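Local atomic coordinates of gamma-glutamyl-gamma-aminobutyraldehyde dehydrogenase (Burkholderia cenocepacia, PDB entry 4LIH), a protein that probably oxidises aldehydes such as gamma-glutamyl-gamma-aminobutyraldehyde to carboxylic acids, with NAD(P)+ as the electron acceptor. Residues D128-F139 and F177-P188; R270-K278 and F473-D484. All coordinates share one frame; numbering follows the deposited sequence.

Going from the N terminus, helix 121-142 is followed by strands 148-150 and 157-172, and contact 1 closes this loop of 37 residues by laying most of helix 178-191 alongside the earlier helix. The chain then runs through strands 195-199, 225-227 and 246-250 to strand 270-274, where contact 2 opens; its partner, the loop 473-484, comes 194 residues later, after the whole second sheet. The two closures are thus in series, without nesting or crossing. Their centres lie about 18 Å apart, yet they touch: K185 of helix 178-191 forms a salt bridge with D484, joining the helical layer to the loop beside E274.

Contact 1: D128-F139 and F177-P188; sequences DVPGAAYCVEWF and FPILMAAWKFGP
F139 and P188 meet at the C-terminal end of this helix pair, where the proline lies over the phenyl ring: P188 CB stands 3.8 Å from the F139 ring centroid, 7° off the normal, a CH-pi contact. W138 CE3 takes the opposite face, so the ring is sandwiched. One turn back, C135 points its sulfur at the partner helix, SG anti to the backbone N (chi1 179°), which brings SG to 3.8 Å from W184 CD1. The sulfur approaches the indole obliquely. V136 sets CG2 against the edge of the F186 ring, 3.6 Å from CE1; the ring itself stacks on W98.

In the middle the helices run nearly parallel, their axes 8.1 Å apart at an angle of 8°, and small residues allow this: A132 CB and A183 CB touch at 3.7 Å, and G187 comes up against V136 with no side chain between. I179 reaches A132 with CG1 and CD1, while L180 CD2, in the conformer given, lies against the backbone of G131 and A132. At the N-terminal end the D128 carboxylate comes to the edge of the F177 ring, near its plane, with OD2 3.2 Å from CD1. That oxygen also has a salt bridge to K119.

Three waters carry the polar links. One joins D128 OD2 to L180 N in the first turn of helix 178-188, another donates to G131 O and accepts from W184 NE1, the water oxygen 2.7 Å from NE1, and the third donates to the carbonyls of V136 and G187. Side chains from helices 88-104 and 206-218 pack around the pair. The chemistry is therefore chiefly apolar, with water bridging polar groups of the two helices, and the side chain of W184 lies about 6 Å from that of E274, the predicted active-site glutamate.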
loop_
_atom_site.group_PDB
_atom_site.type_symbol
_atom_site.label_atom_id
_atom_site.label_comp_id
_atom_site.label_asym_id
_atom_site.label_seq_id
_atom_site.Cartn_x
_atom_site.Cartn_y
_atom_site.Cartn_z
ATOM N N ASP A 128 -10.878 -23.298 -18.027
ATOM C CA ASP A 128 -12.127 -22.718 -17.472
ATOM C C ASP A 128 -12.429 -23.126 -16.011
ATOM O O ASP A 128 -12.543 -22.280 -15.146
ATOM C CB ASP A 128 -13.329 -23.047 -18.414
ATOM C CG ASP A 128 -13.074 -22.569 -19.851
ATOM O OD1 ASP A 128 -12.332 -23.220 -20.613
ATOM O OD2 ASP A 128 -13.560 -21.497 -20.212
ATOM N N VAL A 129 -12.558 -24.425 -15.728
ATOM C CA VAL A 129 -12.882 -24.852 -14.386
ATOM C C VAL A 129 -11.689 -24.559 -13.401
ATOM O O VAL A 129 -11.874 -23.915 -12.405
ATOM C CB VAL A 129 -13.367 -26.319 -14.370
ATOM C CG1 VAL A 129 -13.718 -26.737 -12.937
ATOM C CG2 VAL A 129 -14.585 -26.503 -15.326
ATOM N N PRO A 130 -10.454 -24.935 -13.726
ATOM C CA PRO A 130 -9.398 -24.552 -12.773
ATOM C C PRO A 130 -9.274 -23.038 -12.541
ATOM O O PRO A 130 -8.972 -22.631 -11.412
ATOM C CB PRO A 130 -8.115 -25.102 -13.409
ATOM C CG PRO A 130 -8.565 -26.142 -14.350
ATOM C CD PRO A 130 -9.916 -25.726 -14.852
ATOM N N GLY A 131 -9.527 -22.241 -13.586
ATOM C CA GLY A 131 -9.507 -20.757 -13.516
ATOM C C GLY A 131 -10.577 -20.266 -12.552
ATOM O O GLY A 131 -10.337 -19.384 -11.762
ATOM N N ALA A 132 -11.775 -20.839 -12.625
ATOM C CA ALA A 132 -12.843 -20.442 -11.721
ATOM C C ALA A 132 -12.472 -20.698 -10.269
ATOM O O ALA A 132 -12.759 -19.849 -9.378
ATOM C CB ALA A 132 -14.163 -21.172 -12.061
ATOM N N ALA A 133 -11.921 -21.891 -10.026
ATOM C CA ALA A 133 -11.595 -22.354 -8.693
ATOM C C ALA A 133 -10.453 -21.468 -8.162
ATOM O O ALA A 133 -10.562 -20.987 -7.063
ATOM C CB ALA A 133 -11.192 -23.798 -8.697
ATOM N N TYR A 134 -9.466 -21.154 -9.036
ATOM C CA TYR A 134 -8.313 -20.279 -8.665
ATOM C C TYR A 134 -8.796 -18.903 -8.320
ATOM O O TYR A 134 -8.388 -18.323 -7.319
ATOM C CB TYR A 134 -7.261 -20.266 -9.747
ATOM C CG TYR A 134 -6.198 -19.130 -9.725
ATOM C CD1 TYR A 134 -5.316 -18.961 -8.662
ATOM C CD2 TYR A 134 -6.023 -18.318 -10.832
ATOM C CE1 TYR A 134 -4.346 -17.974 -8.645
ATOM C CE2 TYR A 134 -5.039 -17.337 -10.854
ATOM C CZ TYR A 134 -4.199 -17.161 -9.785
ATOM O OH TYR A 134 -3.239 -16.160 -9.848
ATOM N N CYS A 135 -9.771 -18.407 -9.087
ATOM C CA CYS A 135 -10.295 -17.088 -8.786
ATOM C C CYS A 135 -10.963 -17.035 -7.402
ATOM O O CYS A 135 -10.676 -16.145 -6.588
ATOM C CB CYS A 135 -11.215 -16.609 -9.893
ATOM S SG CYS A 135 -11.936 -14.987 -9.602
ATOM N N VAL A 136 -11.802 -18.009 -7.102
ATOM C CA VAL A 136 -12.439 -18.078 -5.809
ATOM C C VAL A 136 -11.378 -18.220 -4.683
ATOM O O VAL A 136 -11.441 -17.542 -3.655
ATOM C CB VAL A 136 -13.440 -19.224 -5.768
ATOM C CG1 VAL A 136 -13.947 -19.428 -4.338
ATOM C CG2 VAL A 136 -14.595 -18.915 -6.722
ATOM N N GLU A 137 -10.419 -19.104 -4.871
ATOM C CA GLU A 137 -9.394 -19.317 -3.871
ATOM C C GLU A 137 -8.563 -18.086 -3.573
ATOM O O GLU A 137 -8.187 -17.819 -2.399
ATOM C CB GLU A 137 -8.442 -20.460 -4.302
ATOM C CG GLU A 137 -9.073 -21.858 -4.315
ATOM C CD GLU A 137 -8.374 -22.860 -5.226
ATOM O OE1 GLU A 137 -7.469 -22.553 -6.033
ATOM O OE2 GLU A 137 -8.766 -24.018 -5.164
ATOM N N TRP A 138 -8.220 -17.351 -4.630
ATOM C CA TRP A 138 -7.315 -16.191 -4.497
ATOM C C TRP A 138 -8.042 -15.091 -3.734
ATOM O O TRP A 138 -7.517 -14.530 -2.783
ATOM C CB TRP A 138 -6.888 -15.718 -5.876
ATOM C CG TRP A 138 -5.734 -14.771 -5.933
ATOM C CD1 TRP A 138 -4.421 -15.092 -6.091
ATOM C CD2 TRP A 138 -5.796 -13.352 -5.878
ATOM N NE1 TRP A 138 -3.638 -13.949 -6.102
ATOM C CE2 TRP A 138 -4.459 -12.862 -6.014
ATOM C CE3 TRP A 138 -6.833 -12.442 -5.697
ATOM C CZ2 TRP A 138 -4.142 -11.496 -5.967
ATOM C CZ3 TRP A 138 -6.522 -11.056 -5.696
ATOM C CH2 TRP A 138 -5.163 -10.617 -5.833
ATOM N N PHE A 139 -9.301 -14.834 -4.078
ATOM C CA PHE A 139 -10.007 -13.804 -3.320
ATOM C C PHE A 139 -10.267 -14.238 -1.874
ATOM O O PHE A 139 -10.210 -13.413 -0.975
ATOM C CB PHE A 139 -11.256 -13.292 -4.044
ATOM C CG PHE A 139 -10.924 -12.369 -5.203
ATOM C CD1 PHE A 139 -10.480 -11.048 -4.960
ATOM C CD2 PHE A 139 -10.903 -12.858 -6.502
ATOM C CE1 PHE A 139 -10.156 -10.186 -6.020
ATOM C CE2 PHE A 139 -10.552 -12.019 -7.542
ATOM C CZ PHE A 139 -10.184 -10.702 -7.306
ATOM N N PHE A 177 -17.234 -17.657 -21.867
ATOM C CA PHE A 177 -16.536 -18.258 -20.729
ATOM C C PHE A 177 -17.501 -18.315 -19.550
ATOM O O PHE A 177 -17.315 -17.548 -18.582
ATOM C CB PHE A 177 -15.278 -17.446 -20.310
ATOM C CG PHE A 177 -14.189 -17.476 -21.323
ATOM C CD1 PHE A 177 -13.255 -18.484 -21.314
ATOM C CD2 PHE A 177 -14.159 -16.524 -22.347
ATOM C CE1 PHE A 177 -12.289 -18.548 -22.291
ATOM C CE2 PHE A 177 -13.174 -16.597 -23.330
ATOM C CZ PHE A 177 -12.273 -17.616 -23.313
ATOM N N PRO A 178 -18.526 -19.197 -19.615
ATOM C CA PRO A 178 -19.600 -19.131 -18.628
ATOM C C PRO A 178 -19.127 -19.270 -17.194
ATOM O O PRO A 178 -19.383 -18.383 -16.403
ATOM C CB PRO A 178 -20.561 -20.278 -19.019
ATOM C CG PRO A 178 -20.222 -20.553 -20.459
ATOM C CD PRO A 178 -18.786 -20.213 -20.656
ATOM N N ILE A 179 -18.461 -20.353 -16.851
ATOM C CA ILE A 179 -18.068 -20.523 -15.454
ATOM C C ILE A 179 -16.964 -19.540 -15.029
ATOM O O ILE A 179 -16.984 -19.015 -13.899
ATOM C CB ILE A 179 -17.723 -21.986 -15.074
ATOM C CG1 ILE A 179 -17.784 -22.114 -13.525
ATOM C CG2 ILE A 179 -16.390 -22.432 -15.660
ATOM C CD1 ILE A 179 -17.299 -23.459 -13.045
ATOM N N LEU A 180 -16.067 -19.228 -15.955
ATOM C CA LEU A 180 -14.893 -18.436 -15.647
ATOM C C LEU A 180 -15.260 -16.965 -15.414
ATOM O O LEU A 180 -14.846 -16.363 -14.407
ATOM C CB LEU A 180 -13.844 -18.655 -16.733
ATOM C CG LEU A 180 -12.498 -17.931 -16.653
ATOM C CD1 LEU A 180 -12.631 -16.466 -17.045
ATOM C CD2 LEU A 180 -11.926 -18.103 -15.261
ATOM N N MET A 181 -16.070 -16.398 -16.308
ATOM C CA MET A 181 -16.555 -15.014 -16.133
ATOM C C MET A 181 -17.461 -14.899 -14.945
ATOM O O MET A 181 -17.389 -13.928 -14.197
ATOM C CB MET A 181 -17.260 -14.454 -17.380
ATOM C CG MET A 181 -16.307 -14.141 -18.537
ATOM S SD MET A 181 -14.832 -13.120 -18.242
ATOM C CE MET A 181 -15.582 -11.764 -17.262
ATOM N N ALA A 182 -18.317 -15.892 -14.741
ATOM C CA ALA A 182 -19.175 -15.937 -13.538
ATOM C C ALA A 182 -18.315 -15.786 -12.286
ATOM O O ALA A 182 -18.540 -14.896 -11.451
ATOM C CB ALA A 182 -20.029 -17.216 -13.512
ATOM N N ALA A 183 -17.308 -16.639 -12.166
ATOM C CA ALA A 183 -16.428 -16.645 -11.002
ATOM C C ALA A 183 -15.635 -15.326 -10.855
ATOM O O ALA A 183 -15.367 -14.885 -9.755
ATOM C CB ALA A 183 -15.475 -17.797 -11.115
ATOM N N TRP A 184 -15.243 -14.703 -11.970
ATOM C CA TRP A 184 -14.560 -13.375 -11.905
ATOM C C TRP A 184 -15.445 -12.308 -11.233
ATOM O O TRP A 184 -14.940 -11.373 -10.607
ATOM C CB TRP A 184 -14.176 -12.877 -13.314
ATOM C CG TRP A 184 -12.938 -13.490 -13.840
ATOM C CD1 TRP A 184 -12.327 -14.621 -13.376
ATOM C CD2 TRP A 184 -12.138 -13.027 -14.933
ATOM N NE1 TRP A 184 -11.212 -14.902 -14.132
ATOM C CE2 TRP A 184 -11.063 -13.929 -15.079
ATOM C CE3 TRP A 184 -12.244 -11.948 -15.826
ATOM C CZ2 TRP A 184 -10.074 -13.788 -16.077
ATOM C CZ3 TRP A 184 -11.233 -11.781 -16.802
ATOM C CH2 TRP A 184 -10.182 -12.716 -16.919
ATOM N N LYS A 185 -16.758 -12.443 -11.402
ATOM C CA LYS A 185 -17.721 -11.637 -10.640
ATOM C C LYS A 185 -17.938 -12.157 -9.222
ATOM O O LYS A 185 -17.741 -11.424 -8.259
ATOM C CB LYS A 185 -19.082 -11.522 -11.329
ATOM C CG LYS A 185 -19.088 -11.117 -12.803
ATOM C CD LYS A 185 -18.251 -9.919 -13.146
ATOM C CE LYS A 185 -18.421 -9.621 -14.620
ATOM N NZ LYS A 185 -17.448 -8.607 -15.096
ATOM N N PHE A 186 -18.351 -13.409 -9.057
ATOM C CA PHE A 186 -18.785 -13.847 -7.721
ATOM C C PHE A 186 -17.641 -14.112 -6.728
ATOM O O PHE A 186 -17.859 -14.097 -5.520
ATOM C CB PHE A 186 -19.784 -15.026 -7.793
ATOM C CG PHE A 186 -19.235 -16.327 -8.335
ATOM C CD1 PHE A 186 -18.225 -17.028 -7.677
ATOM C CD2 PHE A 186 -19.822 -16.930 -9.443
ATOM C CE1 PHE A 186 -17.779 -18.233 -8.170
ATOM C CE2 PHE A 186 -19.378 -18.141 -9.930
ATOM C CZ PHE A 186 -18.366 -18.808 -9.289
ATOM N N GLY A 187 -16.478 -14.450 -7.235
ATOM C CA GLY A 187 -15.267 -14.627 -6.395
ATOM C C GLY A 187 -14.974 -13.408 -5.555
ATOM O O GLY A 187 -15.062 -13.445 -4.319
ATOM N N PRO A 188 -14.714 -12.277 -6.211
ATOM C CA PRO A 188 -14.511 -11.077 -5.364
ATOM C C PRO A 188 -15.773 -10.560 -4.645
ATOM O O PRO A 188 -15.697 -10.086 -3.504
ATOM C CB PRO A 188 -14.027 -10.040 -6.366
ATOM C CG PRO A 188 -14.429 -10.540 -7.725
ATOM C CD PRO A 188 -14.345 -12.044 -7.623
HETATM O O HOH W 1 -15.690 -20.585 -18.615
HETATM O O HOH W 2 -9.605 -16.940 -13.383
HETATM O O HOH W 3 -14.165 -16.090 -3.324
#

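Contact 2: R270-K278 and F473-D484; sequences RAWLELGGK and FGGYKQSGNGRD
N481 grips the edge of strand 270-274 with both ends of its amide. ND2 donates to A271 O at 3.1 Å, almost straight (178°) and on a carbonyl lone pair, while OD1 accepts from L273 N at 2.9 Å, with the N-H above the amide carbonyl plane. CG sits between the backbone N and carbonyl carbon (chi1 63°), turning the amide to the strand. Further along, S479 O accepts from L275 N, and S479 OG donates to G276 O at 2.6 Å; the same hydroxyl has a partner in G433. E274 and G480 form a single beta bridge.

The E274 side chain bends at chi2 into the loop. Its OE1 is 2.7 Å from F473 O, and D484 N adds a weak bond to OE1. OE2 meets the edge of the F473 ring at 3.5 Å from CD1. The D484 carboxylate slides past E274 in the opposite direction and pairs with K185.

Outward, the W272 ring lies nearly parallel to the N481 amide, 12° apart, and its CZ3 meets G482 CA; L275 CD1 packs on Q478 O. The ELGGK sequence from E274 to K278 belongs to the aldehyde dehydrogenase glutamate signature, and E274 is the predicted active-site residue; its carboxylate lies against the loop between strands 457-460 and 494-502, consistent with the catalytic site of this family.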
loop_
_atom_site.group_PDB
_atom_site.type_symbol
_atom_site.label_atom_id
_atom_site.label_comp_id
_atom_site.label_asym_id
_atom_site.label_seq_id
_atom_site.Cartn_x
_atom_site.Cartn_y
_atom_site.Cartn_z
ATOM N N ARG A 270 -24.432 0.880 -8.531
ATOM C CA ARG A 270 -23.132 0.949 -9.201
ATOM C C ARG A 270 -23.167 0.043 -10.400
ATOM O O ARG A 270 -23.623 -1.083 -10.297
ATOM C CB ARG A 270 -21.979 0.530 -8.289
ATOM C CG ARG A 270 -21.514 1.644 -7.366
ATOM C CD ARG A 270 -22.633 2.039 -6.427
ATOM N NE ARG A 270 -22.179 2.900 -5.336
ATOM C CZ ARG A 270 -22.592 4.134 -5.084
ATOM N NH1 ARG A 270 -23.390 4.791 -5.913
ATOM N NH2 ARG A 270 -22.154 4.741 -4.003
ATOM N N ALA A 271 -22.630 0.509 -11.528
ATOM C CA ALA A 271 -22.673 -0.310 -12.732
ATOM C C ALA A 271 -21.276 -0.448 -13.274
ATOM O O ALA A 271 -20.590 0.561 -13.502
ATOM C CB ALA A 271 -23.593 0.267 -13.786
ATOM N N TRP A 272 -20.901 -1.701 -13.523
ATOM C CA TRP A 272 -19.555 -2.071 -13.905
ATOM C C TRP A 272 -19.572 -2.997 -15.114
ATOM O O TRP A 272 -20.108 -4.107 -15.038
ATOM C CB TRP A 272 -18.855 -2.776 -12.742
ATOM C CG TRP A 272 -18.662 -1.941 -11.548
ATOM C CD1 TRP A 272 -19.408 -1.958 -10.397
ATOM C CD2 TRP A 272 -17.693 -0.910 -11.387
ATOM N NE1 TRP A 272 -18.927 -1.026 -9.528
ATOM C CE2 TRP A 272 -17.859 -0.385 -10.104
ATOM C CE3 TRP A 272 -16.666 -0.399 -12.213
ATOM C CZ2 TRP A 272 -17.073 0.656 -9.618
ATOM C CZ3 TRP A 272 -15.863 0.628 -11.729
ATOM C CH2 TRP A 272 -16.084 1.153 -10.435
ATOM N N LEU A 273 -18.953 -2.556 -16.212
ATOM C CA LEU A 273 -19.064 -3.265 -17.481
ATOM C C LEU A 273 -17.709 -3.737 -17.988
ATOM O O LEU A 273 -16.736 -3.016 -17.935
ATOM C CB LEU A 273 -19.694 -2.387 -18.575
ATOM C CG LEU A 273 -20.951 -1.578 -18.250
ATOM C CD1 LEU A 273 -21.267 -0.680 -19.451
ATOM C CD2 LEU A 273 -22.131 -2.472 -17.834
ATOM N N GLU A 274 -17.698 -4.938 -18.549
ATOM C CA GLU A 274 -16.557 -5.484 -19.283
ATOM C C GLU A 274 -17.170 -5.800 -20.648
ATOM O O GLU A 274 -18.154 -6.545 -20.747
ATOM C CB GLU A 274 -16.035 -6.774 -18.606
ATOM C CG GLU A 274 -15.331 -6.629 -17.264
ATOM C CD GLU A 274 -13.851 -6.295 -17.344
ATOM O OE1 GLU A 274 -13.298 -5.837 -16.346
ATOM O OE2 GLU A 274 -13.228 -6.502 -18.394
ATOM N N LEU A 275 -16.646 -5.182 -21.702
ATOM C CA LEU A 275 -17.306 -5.192 -23.011
ATOM C C LEU A 275 -16.328 -5.765 -24.031
ATOM O O LEU A 275 -15.363 -6.419 -23.626
ATOM C CB LEU A 275 -17.786 -3.790 -23.349
ATOM C CG LEU A 275 -18.675 -3.128 -22.282
ATOM C CD1 LEU A 275 -18.989 -1.672 -22.658
ATOM C CD2 LEU A 275 -19.955 -3.946 -22.129
ATOM N N GLY A 276 -16.560 -5.487 -25.306
ATOM C CA GLY A 276 -15.796 -6.091 -26.397
ATOM C C GLY A 276 -14.494 -5.357 -26.712
ATOM O O GLY A 276 -14.108 -4.395 -26.007
ATOM N N GLY A 277 -13.834 -5.809 -27.766
ATOM C CA GLY A 277 -12.522 -5.275 -28.143
ATOM C C GLY A 277 -12.228 -5.500 -29.612
ATOM O O GLY A 277 -13.006 -6.161 -30.293
ATOM N N LYS A 278 -11.141 -4.872 -30.083
ATOM C CA LYS A 278 -10.581 -5.121 -31.409
ATOM C C LYS A 278 -9.089 -4.955 -31.186
ATOM O O LYS A 278 -8.468 -4.058 -31.730
ATOM C CB LYS A 278 -11.092 -4.159 -32.475
ATOM C CG LYS A 278 -10.776 -4.616 -33.886
ATOM C CD LYS A 278 -11.743 -5.705 -34.339
ATOM C CE LYS A 278 -11.260 -6.560 -35.496
ATOM N NZ LYS A 278 -12.355 -7.443 -36.011
ATOM N N PHE A 473 -7.938 -6.346 -15.179
ATOM C CA PHE A 473 -8.315 -6.691 -16.528
ATOM C C PHE A 473 -9.604 -5.926 -16.853
ATOM O O PHE A 473 -10.576 -6.003 -16.120
ATOM C CB PHE A 473 -8.538 -8.211 -16.582
ATOM C CG PHE A 473 -9.073 -8.704 -17.868
ATOM C CD1 PHE A 473 -10.377 -8.444 -18.229
ATOM C CD2 PHE A 473 -8.243 -9.348 -18.747
ATOM C CE1 PHE A 473 -10.868 -8.871 -19.443
ATOM C CE2 PHE A 473 -8.728 -9.788 -19.985
ATOM C CZ PHE A 473 -10.039 -9.556 -20.318
ATOM N N GLY A 474 -9.596 -5.151 -17.927
ATOM C CA GLY A 474 -10.785 -4.379 -18.282
ATOM C C GLY A 474 -10.444 -3.253 -19.241
ATOM O O GLY A 474 -9.333 -3.120 -19.666
ATOM N N GLY A 475 -11.419 -2.431 -19.552
ATOM C CA GLY A 475 -11.305 -1.518 -20.650
ATOM C C GLY A 475 -10.778 -0.112 -20.355
ATOM O O GLY A 475 -10.917 0.403 -19.261
ATOM N N TYR A 476 -10.102 0.433 -21.356
ATOM C CA TYR A 476 -10.074 1.870 -21.653
ATOM C C TYR A 476 -11.226 2.121 -22.613
ATOM O O TYR A 476 -11.696 1.189 -23.317
ATOM C CB TYR A 476 -8.789 2.240 -22.378
ATOM C CG TYR A 476 -7.540 2.376 -21.547
ATOM C CD1 TYR A 476 -7.186 1.443 -20.526
ATOM C CD2 TYR A 476 -6.646 3.419 -21.823
ATOM C CE1 TYR A 476 -5.987 1.583 -19.827
ATOM C CE2 TYR A 476 -5.493 3.542 -21.117
ATOM C CZ TYR A 476 -5.141 2.612 -20.158
ATOM O OH TYR A 476 -3.994 2.799 -19.451
ATOM N N LYS A 477 -11.675 3.371 -22.670
ATOM C CA LYS A 477 -12.614 3.806 -23.723
ATOM C C LYS A 477 -13.926 2.990 -23.689
ATOM O O LYS A 477 -14.521 2.922 -22.629
ATOM C CB LYS A 477 -11.944 3.817 -25.105
ATOM C CG LYS A 477 -10.751 4.796 -25.190
ATOM C CD LYS A 477 -10.227 4.949 -26.605
ATOM C CE LYS A 477 -9.147 4.010 -26.968
ATOM N NZ LYS A 477 -8.449 4.307 -28.298
ATOM N N GLN A 478 -14.375 2.388 -24.786
ATOM C CA GLN A 478 -15.663 1.713 -24.801
ATOM C C GLN A 478 -15.544 0.211 -24.588
ATOM O O GLN A 478 -16.446 -0.536 -24.996
ATOM C CB GLN A 478 -16.410 2.014 -26.116
ATOM C CG GLN A 478 -16.521 3.496 -26.325
ATOM C CD GLN A 478 -17.697 3.913 -27.169
ATOM O OE1 GLN A 478 -18.780 3.280 -27.143
ATOM N NE2 GLN A 478 -17.504 4.997 -27.925
ATOM N N SER A 479 -14.426 -0.253 -24.027
ATOM C CA SER A 479 -14.288 -1.698 -23.714
ATOM C C SER A 479 -14.657 -2.031 -22.270
ATOM O O SER A 479 -14.433 -3.167 -21.813
ATOM C CB SER A 479 -12.900 -2.244 -24.034
ATOM O OG SER A 479 -12.635 -2.292 -25.433
ATOM N N GLY A 480 -15.242 -1.077 -21.555
ATOM C CA GLY A 480 -15.788 -1.334 -20.194
ATOM C C GLY A 480 -15.175 -0.424 -19.158
ATOM O O GLY A 480 -14.178 0.214 -19.412
ATOM N N ASN A 481 -15.772 -0.362 -17.975
ATOM C CA ASN A 481 -15.219 0.417 -16.873
ATOM C C ASN A 481 -14.915 -0.484 -15.661
ATOM O O ASN A 481 -15.635 -1.448 -15.405
ATOM C CB ASN A 481 -16.180 1.541 -16.495
ATOM C CG ASN A 481 -17.531 1.015 -15.978
ATOM O OD1 ASN A 481 -18.199 0.237 -16.631
ATOM N ND2 ASN A 481 -17.929 1.469 -14.773
ATOM N N GLY A 482 -13.850 -0.181 -14.917
ATOM C CA GLY A 482 -13.548 -1.035 -13.757
ATOM C C GLY A 482 -12.711 -2.195 -14.248
ATOM O O GLY A 482 -12.449 -2.298 -15.452
ATOM N N ARG A 483 -12.283 -3.037 -13.299
ATOM C CA ARG A 483 -11.426 -4.132 -13.567
ATOM C C ARG A 483 -11.936 -5.421 -12.858
ATOM O O ARG A 483 -12.398 -5.420 -11.719
ATOM C CB ARG A 483 -10.012 -3.796 -13.127
ATOM C CG ARG A 483 -9.416 -2.521 -13.737
ATOM C CD ARG A 483 -9.115 -2.828 -15.167
ATOM N NE ARG A 483 -8.467 -1.776 -15.912
ATOM C CZ ARG A 483 -9.091 -0.850 -16.613
ATOM N NH1 ARG A 483 -10.406 -0.787 -16.645
ATOM N NH2 ARG A 483 -8.371 -0.007 -17.309
ATOM N N ASP A 484 -11.757 -6.535 -13.534
ATOM C CA ASP A 484 -11.795 -7.858 -12.971
ATOM C C ASP A 484 -10.392 -8.381 -12.646
ATOM O O ASP A 484 -9.382 -7.858 -13.172
ATOM C CB ASP A 484 -12.535 -8.794 -13.942
ATOM C CG ASP A 484 -14.076 -8.581 -13.974
ATOM O OD1 ASP A 484 -14.687 -7.822 -13.190
ATOM O OD2 ASP A 484 -14.717 -9.226 -14.854
HETATM O O HOH W 4 -13.788 -3.042 -17.801
HETATM O O HOH W 5 -15.419 -4.261 -14.578
#